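Local coordinates for transcriptional regulator, TetR family (Myxococcus xanthus, PDB 5K7F), which probably binds DNA as a TetR-family transcriptional repressor, regulating alternative de novo isovaleryl coenzyme A biosynthesis, at residues P89-N100 with Y137-A148. Numbering follows the deposited sequence. Where two conformers were deposited one is given.
Sequences PVERLRACMRHN and YVDFLEEAFSQA
Leu93 lies against Ala144 where the two helices pack, its CG 3.6 Å from the Ala144 CB. One branch, CD1, sits almost squarely over the centre of the Phe145 ring, a CH-pi contact 4.2 Å from CD1 to the centroid, while CD2 reaches the Phe145 rim and Leu141 CD2. At the N-terminal end of 89-100, the Pro89 ring rests against Gln147 and Ala148, its CB on the Gln147 side chain and its CG 3.5 Å from the Ala148 backbone N. Arg92 runs along the flank: a bend at chi3 (78°) carries its guanidinium past Phe140 CZ, which lies near its plane, and NH2 gives Gln147 OE1 a nearly straight 2.8 Å bond. That oxygen lies in the guanidinium plane, but NH2 stands above the amide plane. NH2 also donates to a water that bridges to the Phe140 carbonyl, and NH1 is tied to the Ile86 carbonyl, so several bonds restrain the group's rotation. Toward the other end, Cys96 SG meets Tyr137 and Phe140 obliquely, 3.9 Å from Phe140 CE2. Beyond it, Tyr137, with CG anti to the backbone N (chi1 -170°), reaches across so that its OH donates to Asn100 OD1 over 2.7 Å, giving this buried pair a polar link. Phe75 of helix 60-83 meets the Tyr137 ring, and Met195 of the second subunit packs on Phe145. The axes of the two segments run roughly antiparallel, approaching to 8.7 Å and crossing at -141°, a pairing within the all-helical C-terminal domain of a TetR-family regulator.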
loop_
_atom_site.group_PDB
_atom_site.type_symbol
_atom_site.label_atom_id
_atom_site.label_comp_id
_atom_site.label_asym_id
_atom_site.label_seq_id
_atom_site.Cartn_x
_atom_site.Cartn_y
_atom_site.Cartn_z
ATOM N N PRO A 89 -3.264 -24.262 10.005
ATOM C CA PRO A 89 -3.534 -23.014 9.264
ATOM C C PRO A 89 -2.844 -21.786 9.835
ATOM O O PRO A 89 -2.515 -20.879 9.055
ATOM C CB PRO A 89 -5.065 -22.871 9.337
ATOM C CG PRO A 89 -5.466 -23.642 10.593
ATOM C CD PRO A 89 -4.467 -24.790 10.671
ATOM N N VAL A 90 -2.612 -21.714 11.152
ATOM C CA VAL A 90 -1.815 -20.608 11.671
ATOM C C VAL A 90 -0.342 -20.767 11.293
ATOM O O VAL A 90 0.309 -19.782 10.914
ATOM C CB VAL A 90 -2.020 -20.419 13.189
ATOM C CG1 VAL A 90 -1.210 -21.354 14.038
ATOM C CG2 VAL A 90 -1.696 -18.954 13.549
ATOM N N GLU A 91 0.198 -22.001 11.317
ATOM C CA GLU A 91 1.558 -22.209 10.822
ATOM C C GLU A 91 1.656 -21.835 9.352
ATOM O O GLU A 91 2.651 -21.236 8.920
ATOM C CB GLU A 91 1.981 -23.674 10.996
ATOM C CG GLU A 91 2.193 -24.153 12.431
ATOM C CD GLU A 91 2.731 -25.599 12.507
ATOM O OE1 GLU A 91 3.143 -26.178 11.459
ATOM O OE2 GLU A 91 2.725 -26.156 13.624
ATOM N N ARG A 92 0.630 -22.128 8.594
ATOM C CA ARG A 92 0.609 -21.772 7.188
ATOM C C ARG A 92 0.607 -20.236 6.983
ATOM O O ARG A 92 1.345 -19.696 6.196
ATOM C CB ARG A 92 -0.592 -22.394 6.517
ATOM C CG ARG A 92 -0.575 -22.349 5.043
ATOM C CD ARG A 92 -1.456 -23.421 4.438
ATOM N NE ARG A 92 -2.802 -23.091 4.491
ATOM C CZ ARG A 92 -3.726 -23.736 5.182
ATOM N NH1 ARG A 92 -3.412 -24.763 5.869
ATOM N NH2 ARG A 92 -4.929 -23.291 5.198
ATOM N N LEU A 93 -0.221 -19.539 7.757
ATOM C CA LEU A 93 -0.269 -18.080 7.633
ATOM C C LEU A 93 1.060 -17.449 8.054
ATOM O O LEU A 93 1.548 -16.509 7.401
ATOM C CB LEU A 93 -1.414 -17.549 8.485
ATOM C CG LEU A 93 -2.796 -17.675 7.834
ATOM C CD1 LEU A 93 -3.825 -17.573 8.907
ATOM C CD2 LEU A 93 -2.956 -16.620 6.742
ATOM N N ARG A 94 1.691 -17.992 9.116
ATOM C CA ARG A 94 2.978 -17.462 9.569
ATOM C C ARG A 94 4.065 -17.651 8.504
ATOM O O ARG A 94 4.857 -16.733 8.232
ATOM C CB ARG A 94 3.422 -18.159 10.856
ATOM C CG ARG A 94 2.587 -17.831 12.049
ATOM C CD ARG A 94 3.078 -18.554 13.310
ATOM N NE ARG A 94 2.199 -18.302 14.437
ATOM C CZ ARG A 94 1.815 -19.221 15.324
ATOM N NH1 ARG A 94 2.240 -20.476 15.225
ATOM N NH2 ARG A 94 0.991 -18.880 16.305
ATOM N N ALA A 95 4.075 -18.810 7.868
ATOM C CA ALA A 95 5.047 -19.068 6.806
ATOM C C ALA A 95 4.736 -18.241 5.568
ATOM O O ALA A 95 5.665 -17.743 4.914
ATOM C CB ALA A 95 5.089 -20.556 6.463
ATOM N N CYS A 96 3.434 -18.078 5.245
ATOM C CA CYS A 96 3.019 -17.323 4.067
ATOM C C CYS A 96 3.434 -15.865 4.198
ATOM O O CYS A 96 3.999 -15.268 3.274
ATOM C CB CYS A 96 1.519 -17.465 3.869
ATOM S SG CYS A 96 0.901 -16.952 2.252
ATOM N N MET A 97 3.219 -15.297 5.385
ATOM C CA MET A 97 3.606 -13.922 5.647
ATOM C C MET A 97 5.111 -13.727 5.508
ATOM O O MET A 97 5.564 -12.744 4.900
ATOM C CB MET A 97 3.176 -13.503 7.046
ATOM C CG MET A 97 3.490 -12.027 7.300
ATOM S SD MET A 97 2.784 -11.430 8.845
ATOM C CE MET A 97 1.505 -10.386 8.206
ATOM N N ARG A 98 5.902 -14.631 6.107
ATOM C CA ARG A 98 7.351 -14.495 6.006
ATOM C C ARG A 98 7.810 -14.582 4.545
ATOM O O ARG A 98 8.523 -13.687 4.058
ATOM C CB ARG A 98 8.031 -15.539 6.880
ATOM C CG ARG A 98 9.552 -15.430 6.929
ATOM C CD ARG A 98 10.120 -16.471 7.885
ATOM N NE ARG A 98 11.541 -16.281 8.216
ATOM C CZ ARG A 98 12.022 -15.461 9.155
ATOM N NH1 ARG A 98 11.227 -14.666 9.892
ATOM N NH2 ARG A 98 13.326 -15.445 9.366
ATOM N N HIS A 99 7.339 -15.589 3.810
ATOM C CA HIS A 99 7.698 -15.682 2.388
ATOM C C HIS A 99 7.252 -14.456 1.588
ATOM O O HIS A 99 7.987 -13.973 0.712
ATOM C CB HIS A 99 7.108 -16.955 1.794
ATOM C CG HIS A 99 7.879 -18.213 2.158
ATOM N ND1 HIS A 99 9.159 -18.466 1.721
ATOM C CD2 HIS A 99 7.552 -19.253 2.964
ATOM C CE1 HIS A 99 9.575 -19.626 2.211
ATOM N NE2 HIS A 99 8.613 -20.133 2.965
ATOM N N ASN A 100 6.035 -13.946 1.851
ATOM C CA ASN A 100 5.546 -12.772 1.121
ATOM C C ASN A 100 6.416 -11.530 1.401
ATOM O O ASN A 100 6.669 -10.717 0.510
ATOM C CB ASN A 100 4.086 -12.529 1.496
ATOM C CG ASN A 100 3.302 -11.734 0.481
ATOM O OD1 ASN A 100 2.094 -11.921 0.401
ATOM N ND2 ASN A 100 3.948 -10.861 -0.280
ATOM N N TYR A 137 -5.026 -15.733 -4.704
ATOM C CA TYR A 137 -4.206 -15.535 -3.510
ATOM C C TYR A 137 -5.042 -15.089 -2.314
ATOM O O TYR A 137 -4.891 -15.617 -1.201
ATOM C CB TYR A 137 -3.089 -14.527 -3.820
ATOM C CG TYR A 137 -2.043 -14.449 -2.722
ATOM C CD1 TYR A 137 -1.289 -15.560 -2.377
ATOM C CD2 TYR A 137 -1.799 -13.270 -2.048
ATOM C CE1 TYR A 137 -0.331 -15.519 -1.346
ATOM C CE2 TYR A 137 -0.853 -13.201 -1.034
ATOM C CZ TYR A 137 -0.102 -14.339 -0.696
ATOM O OH TYR A 137 0.851 -14.304 0.305
ATOM N N VAL A 138 -5.914 -14.095 -2.515
ATOM C CA VAL A 138 -6.777 -13.637 -1.435
ATOM C C VAL A 138 -7.630 -14.789 -0.914
ATOM O O VAL A 138 -7.813 -14.938 0.304
ATOM C CB VAL A 138 -7.657 -12.456 -1.895
ATOM C CG1 VAL A 138 -8.647 -12.068 -0.803
ATOM C CG2 VAL A 138 -6.825 -11.245 -2.229
ATOM N N ASP A 139 -8.162 -15.624 -1.827
ATOM C CA ASP A 139 -8.968 -16.778 -1.417
ATOM C C ASP A 139 -8.169 -17.700 -0.504
ATOM O O ASP A 139 -8.687 -18.238 0.488
ATOM C CB ASP A 139 -9.432 -17.574 -2.646
ATOM C CG ASP A 139 -10.485 -16.862 -3.478
ATOM O OD1 ASP A 139 -11.074 -15.856 -3.030
ATOM O OD2 ASP A 139 -10.721 -17.338 -4.608
ATOM N N PHE A 140 -6.913 -17.945 -0.871
ATOM C CA PHE A 140 -6.037 -18.771 -0.061
ATOM C C PHE A 140 -5.879 -18.200 1.338
ATOM O O PHE A 140 -5.979 -18.931 2.330
ATOM C CB PHE A 140 -4.693 -18.879 -0.760
ATOM C CG PHE A 140 -3.645 -19.696 0.005
ATOM C CD1 PHE A 140 -3.568 -21.069 -0.124
ATOM C CD2 PHE A 140 -2.727 -19.065 0.848
ATOM C CE1 PHE A 140 -2.566 -21.802 0.546
ATOM C CE2 PHE A 140 -1.744 -19.782 1.513
ATOM C CZ PHE A 140 -1.682 -21.146 1.394
ATOM N N LEU A 141 -5.615 -16.896 1.440
ATOM C CA LEU A 141 -5.491 -16.286 2.764
ATOM C C LEU A 141 -6.808 -16.388 3.534
ATOM O O LEU A 141 -6.807 -16.718 4.736
ATOM C CB LEU A 141 -5.047 -14.821 2.646
ATOM C CG LEU A 141 -3.686 -14.540 1.975
ATOM C CD1 LEU A 141 -3.444 -13.044 1.909
ATOM C CD2 LEU A 141 -2.605 -15.188 2.745
ATOM N N GLU A 142 -7.947 -16.150 2.864
ATOM C CA GLU A 142 -9.232 -16.215 3.566
ATOM C C GLU A 142 -9.515 -17.618 4.093
ATOM O O GLU A 142 -9.961 -17.777 5.233
ATOM C CB GLU A 142 -10.380 -15.741 2.656
ATOM C CG GLU A 142 -10.341 -14.280 2.321
ATOM C CD GLU A 142 -11.615 -13.703 1.692
ATOM O OE1 GLU A 142 -12.585 -14.440 1.455
ATOM O OE2 GLU A 142 -11.624 -12.485 1.422
ATOM N N GLU A 143 -9.215 -18.656 3.309
ATOM C CA GLU A 143 -9.428 -20.021 3.792
ATOM C C GLU A 143 -8.574 -20.309 5.024
ATOM O O GLU A 143 -9.052 -20.898 5.991
ATOM C CB GLU A 143 -9.145 -21.024 2.669
ATOM N N ALA A 144 -7.314 -19.867 5.028
ATOM C CA ALA A 144 -6.467 -20.076 6.201
ATOM C C ALA A 144 -6.975 -19.308 7.419
ATOM O O ALA A 144 -7.018 -19.855 8.533
ATOM C CB ALA A 144 -5.030 -19.683 5.900
ATOM N N PHE A 145 -7.369 -18.053 7.241
ATOM C CA PHE A 145 -7.948 -17.312 8.361
ATOM C C PHE A 145 -9.199 -18.022 8.896
ATOM O O PHE A 145 -9.340 -18.203 10.106
ATOM C CB PHE A 145 -8.235 -15.869 7.941
ATOM C CG PHE A 145 -7.085 -14.922 8.158
ATOM C CD1 PHE A 145 -6.730 -14.522 9.412
ATOM C CD2 PHE A 145 -6.339 -14.461 7.079
ATOM C CE1 PHE A 145 -5.691 -13.622 9.584
ATOM C CE2 PHE A 145 -5.321 -13.572 7.259
ATOM C CZ PHE A 145 -4.993 -13.165 8.512
ATOM N N SER A 146 -10.061 -18.513 8.004
ATOM C CA SER A 146 -11.259 -19.260 8.416
ATOM C C SER A 146 -10.937 -20.472 9.275
ATOM O O SER A 146 -11.567 -20.696 10.316
ATOM C CB SER A 146 -12.030 -19.701 7.178
ATOM O OG SER A 146 -12.719 -18.580 6.673
ATOM N N GLN A 147 -10.019 -21.311 8.797
ATOM C CA GLN A 147 -9.605 -22.520 9.498
ATOM C C GLN A 147 -8.963 -22.208 10.838
ATOM O O GLN A 147 -9.282 -22.833 11.849
ATOM C CB GLN A 147 -8.621 -23.277 8.631
ATOM C CG GLN A 147 -9.196 -23.777 7.353
ATOM C CD GLN A 147 -8.137 -24.342 6.448
ATOM O OE1 GLN A 147 -6.963 -24.343 6.783
ATOM N NE2 GLN A 147 -8.553 -24.813 5.268
ATOM N N ALA A 148 -8.017 -21.262 10.858
ATOM C CA ALA A 148 -7.355 -20.908 12.094
ATOM C C ALA A 148 -8.315 -20.343 13.132
ATOM O O ALA A 148 -8.139 -20.618 14.322
ATOM C CB ALA A 148 -6.243 -19.906 11.807
HETATM O O HOH W 1 -5.153 -21.674 2.759
#